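PDB 4P1L: solute-binding protein Csal_2479 from Chromohalobacter salexigens, which binds D-glucuronate and probably delivers it, as the periplasmic component of a TRAP transport system, to a membrane permease for uptake into the cell. Local coordinates for residues A[50-55]-A[254-259]; A[147-152]-A[215-220]; A[188-193]-A[209-214]. All blocks are in the same frame, centred on the assembly; numbering follows the deposited sequence.

Contact 1: A[50-55]-A[254-259]; sequences AEKTEG and IREAAE. With SO4 (sulfate ion), chain E.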
# COMPACT_ATOMS: atom_id res chain seq x y z
N ALA A 50 3.92 20.97 -13.58
CA ALA A 50 4.46 22.32 -13.78
C ALA A 50 4.53 22.67 -15.28
O ALA A 50 4.16 23.77 -15.69
CB ALA A 50 5.84 22.44 -13.13
N GLU A 51 4.98 21.73 -16.11
CA GLU A 51 5.10 21.96 -17.56
C GLU A 51 3.73 22.12 -18.21
O GLU A 51 3.50 23.05 -18.98
CB GLU A 51 5.88 20.82 -18.22
CG GLU A 51 7.33 20.74 -17.73
CD GLU A 51 7.96 19.36 -17.90
OE1 GLU A 51 7.28 18.43 -18.39
OE2 GLU A 51 9.16 19.23 -17.56
N LYS A 52 2.79 21.24 -17.87
CA LYS A 52 1.49 21.28 -18.53
C LYS A 52 0.66 22.48 -18.10
O LYS A 52 -0.24 22.86 -18.84
CB LYS A 52 0.70 20.01 -18.25
CG LYS A 52 1.13 18.79 -19.05
CD LYS A 52 -0.01 17.76 -19.04
CE LYS A 52 0.45 16.38 -19.48
NZ LYS A 52 0.70 16.30 -20.95
N THR A 53 0.93 23.03 -16.92
CA THR A 53 0.15 24.18 -16.43
C THR A 53 0.91 25.48 -16.62
O THR A 53 0.54 26.50 -16.04
CB THR A 53 -0.25 24.06 -14.93
OG1 THR A 53 0.91 24.09 -14.08
CG2 THR A 53 -1.03 22.79 -14.68
N GLU A 54 1.98 25.44 -17.40
CA GLU A 54 2.81 26.63 -17.62
C GLU A 54 3.18 27.32 -16.30
O GLU A 54 3.14 28.55 -16.19
CB GLU A 54 2.09 27.58 -18.58
CG GLU A 54 1.86 26.94 -19.95
CD GLU A 54 0.86 27.69 -20.82
OE1 GLU A 54 0.32 28.72 -20.37
OE2 GLU A 54 0.62 27.23 -21.96
N GLY A 55 3.54 26.52 -15.30
CA GLY A 55 4.02 27.03 -14.03
C GLY A 55 2.95 27.53 -13.07
O GLY A 55 3.27 28.02 -11.99
N ILE A 254 -3.63 17.90 -15.10
CA ILE A 254 -3.04 17.25 -13.93
C ILE A 254 -3.49 15.78 -13.85
O ILE A 254 -2.72 14.90 -13.49
CB ILE A 254 -3.34 18.06 -12.65
CG1 ILE A 254 -2.62 19.42 -12.75
CG2 ILE A 254 -2.91 17.30 -11.39
CD1 ILE A 254 -2.97 20.39 -11.65
N ARG A 255 -4.74 15.53 -14.24
CA ARG A 255 -5.24 14.17 -14.30
C ARG A 255 -4.42 13.37 -15.32
O ARG A 255 -4.02 12.22 -15.05
CB ARG A 255 -6.74 14.21 -14.66
CG ARG A 255 -7.49 12.95 -14.38
CD ARG A 255 -9.00 13.15 -14.55
NE ARG A 255 -9.72 13.68 -13.37
CZ ARG A 255 -9.95 13.00 -12.26
NH1 ARG A 255 -9.46 11.77 -12.11
NH2 ARG A 255 -10.63 13.56 -11.26
N GLU A 256 -4.13 13.98 -16.47
CA GLU A 256 -3.27 13.33 -17.46
C GLU A 256 -1.87 13.04 -16.91
O GLU A 256 -1.34 11.95 -17.09
CB GLU A 256 -3.17 14.16 -18.74
CG GLU A 256 -2.39 13.44 -19.84
CD GLU A 256 -2.27 14.24 -21.14
OE1 GLU A 256 -2.77 15.39 -21.21
OE2 GLU A 256 -1.67 13.70 -22.10
N ALA A 257 -1.27 14.02 -16.23
CA ALA A 257 0.05 13.85 -15.62
C ALA A 257 0.06 12.68 -14.62
O ALA A 257 1.03 11.93 -14.55
CB ALA A 257 0.48 15.11 -14.91
N ALA A 258 -1.01 12.56 -13.84
CA ALA A 258 -1.12 11.50 -12.83
C ALA A 258 -1.25 10.12 -13.46
O ALA A 258 -0.69 9.13 -12.96
CB ALA A 258 -2.32 11.77 -11.93
N GLU A 259 -2.01 10.05 -14.55
CA GLU A 259 -2.16 8.80 -15.29
C GLU A 259 -0.81 8.36 -15.89
O GLU A 259 -0.44 7.21 -15.78
CB GLU A 259 -3.25 8.95 -16.38
CG GLU A 259 -4.66 9.03 -15.76
CD GLU A 259 -5.71 9.57 -16.71
OE1 GLU A 259 -5.42 9.67 -17.93
OE2 GLU A 259 -6.83 9.91 -16.24
S SO4 E . -12.84 16.31 -12.34
O1 SO4 E . -11.72 16.06 -13.23
O2 SO4 E . -13.98 15.49 -12.75
O3 SO4 E . -12.54 15.98 -10.94
O4 SO4 E . -13.18 17.73 -12.38

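Contact 2: A[147-152]-A[215-220]; sequences SLYNTD and SGHYEV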
# COMPACT_ATOMS: atom_id res chain seq x y z
N SER A 147 4.50 -10.04 1.98
CA SER A 147 4.78 -11.33 2.59
C SER A 147 5.47 -11.19 3.94
O SER A 147 6.11 -10.17 4.24
CB SER A 147 5.66 -12.18 1.64
OG SER A 147 4.94 -12.52 0.47
N LEU A 148 5.35 -12.24 4.74
CA LEU A 148 5.92 -12.28 6.09
C LEU A 148 7.43 -12.42 6.08
O LEU A 148 7.98 -13.27 5.38
CB LEU A 148 5.40 -13.48 6.89
CG LEU A 148 3.99 -13.54 7.40
CD1 LEU A 148 3.71 -14.95 7.97
CD2 LEU A 148 3.76 -12.48 8.46
N TYR A 149 8.08 -11.63 6.92
CA TYR A 149 9.47 -11.90 7.24
C TYR A 149 9.73 -11.86 8.73
O TYR A 149 9.06 -11.12 9.45
CB TYR A 149 10.39 -10.93 6.51
CG TYR A 149 10.01 -9.46 6.53
CD1 TYR A 149 10.46 -8.61 7.55
CD2 TYR A 149 9.28 -8.91 5.50
CE1 TYR A 149 10.17 -7.25 7.51
CE2 TYR A 149 8.98 -7.55 5.46
CZ TYR A 149 9.41 -6.73 6.48
OH TYR A 149 9.11 -5.38 6.41
N ASN A 150 10.68 -12.66 9.19
CA ASN A 150 10.95 -12.77 10.62
C ASN A 150 12.40 -13.15 10.88
O ASN A 150 13.16 -13.45 9.97
CB ASN A 150 9.98 -13.73 11.34
CG ASN A 150 10.33 -15.20 11.12
OD1 ASN A 150 10.90 -15.84 11.99
ND2 ASN A 150 9.96 -15.73 9.98
N THR A 151 12.76 -13.09 12.15
CA THR A 151 14.14 -13.27 12.55
C THR A 151 14.50 -14.70 12.92
O THR A 151 15.67 -14.98 13.20
CB THR A 151 14.45 -12.42 13.81
OG1 THR A 151 13.61 -12.85 14.88
CG2 THR A 151 14.24 -10.96 13.55
N ASP A 152 13.51 -15.59 12.95
CA ASP A 152 13.67 -16.89 13.63
C ASP A 152 13.68 -18.14 12.73
O ASP A 152 14.58 -18.97 12.86
CB ASP A 152 12.62 -17.04 14.72
CG ASP A 152 12.89 -18.24 15.61
OD1 ASP A 152 13.63 -18.08 16.61
OD2 ASP A 152 12.38 -19.34 15.31
N SER A 215 13.98 -0.40 3.30
CA SER A 215 13.89 -0.06 4.73
C SER A 215 15.03 -0.63 5.57
O SER A 215 15.21 -0.22 6.71
CB SER A 215 12.61 -0.63 5.34
OG SER A 215 12.71 -2.06 5.35
N GLY A 216 15.75 -1.61 5.04
CA GLY A 216 16.81 -2.29 5.77
C GLY A 216 16.34 -3.45 6.63
O GLY A 216 17.14 -4.04 7.35
N HIS A 217 15.05 -3.80 6.56
CA HIS A 217 14.52 -4.84 7.44
C HIS A 217 15.19 -6.16 7.19
O HIS A 217 15.40 -6.92 8.12
CB HIS A 217 13.00 -4.99 7.30
CG HIS A 217 12.24 -3.76 7.67
ND1 HIS A 217 10.88 -3.63 7.48
CD2 HIS A 217 12.65 -2.58 8.21
CE1 HIS A 217 10.50 -2.43 7.88
NE2 HIS A 217 11.55 -1.79 8.35
N TYR A 218 15.60 -6.39 5.94
CA TYR A 218 16.23 -7.65 5.56
C TYR A 218 17.55 -7.89 6.28
O TYR A 218 17.99 -9.02 6.38
CB TYR A 218 16.47 -7.65 4.05
CG TYR A 218 17.65 -6.81 3.60
CD1 TYR A 218 17.52 -5.45 3.39
CD2 TYR A 218 18.88 -7.40 3.33
CE1 TYR A 218 18.58 -4.68 2.95
CE2 TYR A 218 19.96 -6.64 2.90
CZ TYR A 218 19.80 -5.29 2.70
OH TYR A 218 20.85 -4.53 2.27
N GLU A 219 18.17 -6.84 6.79
CA GLU A 219 19.42 -6.98 7.51
C GLU A 219 19.22 -7.62 8.88
O GLU A 219 20.19 -8.11 9.47
CB GLU A 219 20.09 -5.62 7.71
CG GLU A 219 20.49 -4.92 6.42
CD GLU A 219 20.86 -3.47 6.66
OE1 GLU A 219 21.09 -3.12 7.84
OE2 GLU A 219 20.90 -2.70 5.69
N VAL A 220 18.00 -7.59 9.41
CA VAL A 220 17.76 -8.12 10.74
C VAL A 220 16.82 -9.33 10.70
O VAL A 220 17.02 -10.32 11.42
CB VAL A 220 17.20 -7.04 11.69
CG1 VAL A 220 16.84 -7.66 13.05
CG2 VAL A 220 18.22 -5.92 11.85

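Contact 3: A[188-193]-A[209-214]; sequences MAYGEV and YPSYES. With BDP (beta-D-glucopyranuronic acid), chain C.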
# COMPACT_ATOMS: atom_id res chain seq x y z
N MSE A 188 2.34 -0.40 14.17
CA MSE A 188 3.50 0.47 14.38
C MSE A 188 3.81 1.26 13.10
O MSE A 188 3.66 0.75 11.99
CB MSE A 188 4.69 -0.41 14.76
CG MSE A 188 5.94 0.32 15.10
SE MSE A 188 7.42 -0.96 15.45
CE MSE A 188 6.53 -2.16 16.63
N ALA A 189 4.25 2.51 13.28
CA ALA A 189 4.75 3.35 12.19
C ALA A 189 5.87 2.66 11.44
O ALA A 189 6.76 2.07 12.04
CB ALA A 189 5.24 4.69 12.71
N TYR A 190 5.82 2.73 10.12
CA TYR A 190 6.81 2.10 9.23
C TYR A 190 8.26 2.43 9.64
O TYR A 190 9.13 1.55 9.67
CB TYR A 190 6.50 2.55 7.80
CG TYR A 190 7.34 1.96 6.69
CD1 TYR A 190 7.55 0.59 6.59
CD2 TYR A 190 7.89 2.78 5.71
CE1 TYR A 190 8.31 0.06 5.57
CE2 TYR A 190 8.64 2.26 4.68
CZ TYR A 190 8.84 0.90 4.61
OH TYR A 190 9.59 0.36 3.59
N GLY A 191 8.52 3.72 9.94
CA GLY A 191 9.84 4.21 10.25
C GLY A 191 10.48 3.61 11.49
O GLY A 191 11.70 3.62 11.64
N GLU A 192 9.64 3.05 12.35
CA GLU A 192 10.12 2.49 13.61
C GLU A 192 10.43 1.00 13.54
O GLU A 192 10.97 0.41 14.50
CB GLU A 192 9.08 2.74 14.68
CG GLU A 192 8.96 4.19 15.06
CD GLU A 192 7.83 4.45 16.02
OE1 GLU A 192 7.31 3.48 16.61
OE2 GLU A 192 7.47 5.64 16.17
N VAL A 193 10.12 0.38 12.42
CA VAL A 193 10.14 -1.09 12.36
C VAL A 193 11.56 -1.62 12.43
O VAL A 193 11.81 -2.62 13.11
CB VAL A 193 9.43 -1.63 11.11
CG1 VAL A 193 9.60 -3.15 10.99
CG2 VAL A 193 7.97 -1.25 11.15
N TYR A 209 8.95 -6.75 -1.66
CA TYR A 209 10.40 -6.77 -1.74
C TYR A 209 11.04 -5.37 -1.65
O TYR A 209 11.98 -5.14 -0.85
CB TYR A 209 10.84 -7.49 -3.01
CG TYR A 209 10.83 -9.01 -2.95
CD1 TYR A 209 11.57 -9.72 -2.02
CD2 TYR A 209 10.11 -9.74 -3.89
CE1 TYR A 209 11.56 -11.13 -2.00
CE2 TYR A 209 10.10 -11.14 -3.89
CZ TYR A 209 10.83 -11.83 -2.95
OH TYR A 209 10.82 -13.22 -2.96
N PRO A 210 10.52 -4.40 -2.41
CA PRO A 210 11.22 -3.11 -2.34
C PRO A 210 11.18 -2.47 -0.98
O PRO A 210 12.17 -1.83 -0.62
CB PRO A 210 10.52 -2.27 -3.40
CG PRO A 210 9.98 -3.28 -4.37
CD PRO A 210 9.54 -4.43 -3.50
N SER A 211 10.13 -2.69 -0.19
CA SER A 211 10.09 -2.10 1.15
C SER A 211 11.01 -2.86 2.10
O SER A 211 11.79 -2.24 2.84
CB SER A 211 8.66 -2.10 1.68
OG SER A 211 7.90 -1.09 1.04
N TYR A 212 10.91 -4.18 2.05
CA TYR A 212 11.72 -5.07 2.85
C TYR A 212 13.19 -4.73 2.66
O TYR A 212 13.94 -4.68 3.62
CB TYR A 212 11.42 -6.50 2.43
CG TYR A 212 12.24 -7.60 3.07
CD1 TYR A 212 12.28 -7.77 4.44
CD2 TYR A 212 12.94 -8.52 2.27
CE1 TYR A 212 13.02 -8.84 5.01
CE2 TYR A 212 13.65 -9.57 2.82
CZ TYR A 212 13.68 -9.73 4.19
OH TYR A 212 14.40 -10.79 4.70
N GLU A 213 13.58 -4.48 1.41
CA GLU A 213 14.96 -4.14 1.07
C GLU A 213 15.33 -2.69 1.41
O GLU A 213 16.28 -2.46 2.19
CB GLU A 213 15.24 -4.46 -0.42
CG GLU A 213 16.59 -3.93 -0.93
CD GLU A 213 16.52 -2.51 -1.49
OE1 GLU A 213 15.66 -2.24 -2.34
OE2 GLU A 213 17.35 -1.65 -1.09
N SER A 214 14.57 -1.73 0.88
CA SER A 214 14.93 -0.32 1.06
C SER A 214 14.90 0.14 2.51
O SER A 214 15.72 0.96 2.91
CB SER A 214 14.06 0.61 0.20
OG SER A 214 12.70 0.56 0.58
C1 BDP C . 4.71 -0.06 1.99
C2 BDP C . 3.79 1.07 1.53
C3 BDP C . 3.97 2.24 2.42
C4 BDP C . 3.64 1.81 3.82
C5 BDP C . 4.55 0.62 4.26
C6 BDP C . 4.22 0.11 5.66
O2 BDP C . 4.19 1.39 0.21
O3 BDP C . 2.92 3.26 2.01
O4 BDP C . 3.81 2.90 4.73
O5 BDP C . 4.40 -0.42 3.35
O6A BDP C . 4.37 -1.14 5.86
O1 BDP C . 4.51 -1.17 1.20
O6B BDP C . 3.91 0.92 6.55
O HOH W 1 10.81 2.21 1.75

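Contact 1: A[50-55]-A[254-259]
Lys52 and Glu256 meet on the more exposed side of a contact between two helices of this TRAP solute-binding protein. Residues 50-52 end the helix 37-52, which closes in a Schellman motif, and residues 254-259 belong to the long helix 248-282. Lys52 NZ stands 3.6 Å from Glu256 OE1, a long salt bridge. The two side chains cross at about a right angle. Beyond CB, Lys52 runs extended and bends at its last torsion (chi4 -74°), which turns NZ against the carboxylate, while Glu256 reaches out fully extended. Beneath this pair the contact is apolar. Thr53 CG2 touches Ile254 CG1 at 4.2 Å, methyl against methylene. Thr53 OG1 is turned to its own chain, where it bonds to Val49 O and Val57 N, so the methyl is the branch that meets Ile254. Ile254 and Ala257 also pack on Phe45 and Val49 of the helix 37-52, and Ile254 reaches Leu138 of the strand 135-141. The helix end that carries Lys52 and Thr53 is set by two backbone bonds, Gly55 N to Ala50 O and Glu54 N to Glu51 O, with Glu54 at positive phi. Arg255 does not touch 50-55; it packs on the strand 135-141, and its guanidinium holds a sulfate, probably from the crystallisation liquor, that Trp243 NE1 also binds. Its NE donates to sulfate O1 at 3.1 Å, and its NH2 donates to sulfate O3 at 3.1 Å.

Contact 2: A[147-152]-A[215-220]
The rings of Tyr149 and His217 come together edge against edge, without stacking. Their centroids are 5.7 Å apart and their planes stand at 48°. Ser215 CB lies over one face of the imidazole, toward its rim, and the phenol end of Tyr149 comes to the imidazole edge, near its plane. There Tyr149 OH and His217 ND1 share a hydrogen bond of 2.7 Å; the proton may sit on either atom. Tyr149 CE1 also packs on His217 CB at 3.6 Å. The ring of Tyr149 starts between its backbone N and carbonyl carbon (chi1 46°), which sends it off the strand toward the loop. On the loop side, Ser215 OG accepts from His217 N at 3.2 Å, an ST turn just beyond the helix 209-214. Farther along, Thr151 CG2 rests against Val220 O at 3.6 Å. A phenylalanine in place of Tyr149 would probably leave His217 ND1 without this partner and the imidazole freer to turn. Around the pair, Tyr149 also meets the ring of Tyr212, and His217 packs on Val193, Tyr194 and Leu197. The arrangement joins the strand 146-150 to the loop that leads into its neighbour, the strand 223-230. This places the pair in what is probably the second shell of the glucuronate site: the Tyr149 side chain is about 4 Å from that of Asn207, and that of His217 is about as near to that of Tyr190.

Contact 3: A[188-193]-A[209-214]
Tyr190 reaches from its loop past the bound glucuronate to Ser211 on the helix 209-214. Its ring leaves the backbone with CG opposite the N (chi1 -176°), and this carries the phenol along the sugar toward the helix. At the root, CB lies 3.3 Å from carboxylate oxygen O6B of the ligand. CG is near the same oxygen, and CD1 packs on the carboxylate carbon C6 at 3.5 Å. Farther out, CE1 comes to 4.0 Å from C5 of the sugar. C5 sits over one face of the ring, offset toward the rim. The tip, OH, ends against Ser211 CB at 3.3 Å. At the edge of the ring, near its plane, a water lies 2.9 Å from Tyr190 OH. The same water donates to Ser214 OG at 2.8 Å and so bridges the loop and the helix. Ser214 OG in turn donates to Pro210 O at 2.7 Å. That carbonyl also takes the helical bond from Ser214 N, and the two donors reach it from opposite faces of its plane. Ser211 OG bonds to Tyr36 OH, and Ser211 N bonds to Asn208 OD1. Polar groups elsewhere in the pocket grip the sugar: Arg146, Arg167, Gln70, His32, Asn207 and Glu234 all hydrogen-bond to it. Tyr190 and Ser211 both belong to this pocket. Tyr190 offers the ligand carbon surface at its C5 and carboxylate end, a nonpolar contact that complements the polar grip, while its hydroxyl is tied through water to the helix, which is likely to steady the ring.

From the N terminus, the chain runs through strand 26-29 and helix 37-52, at whose end contact 1 opens. The loop it closes runs to the long helix 248-282 and takes in the other two contacts. Contact 2 opens on the strand 146-150 and closes just before the strand 223-230. Contact 3, between 188-193 and 209-214, lies wholly within that span, so the three loops nest and none cross. Contacts 2 and 3 touch, with centres about 9 Å apart, around helix 209-214; contact 3 reaches the ligand itself. Contact 1 is remote, with its centre about 38 Å from that of contact 2, on the other side of the chain's centre, and joins two helices there.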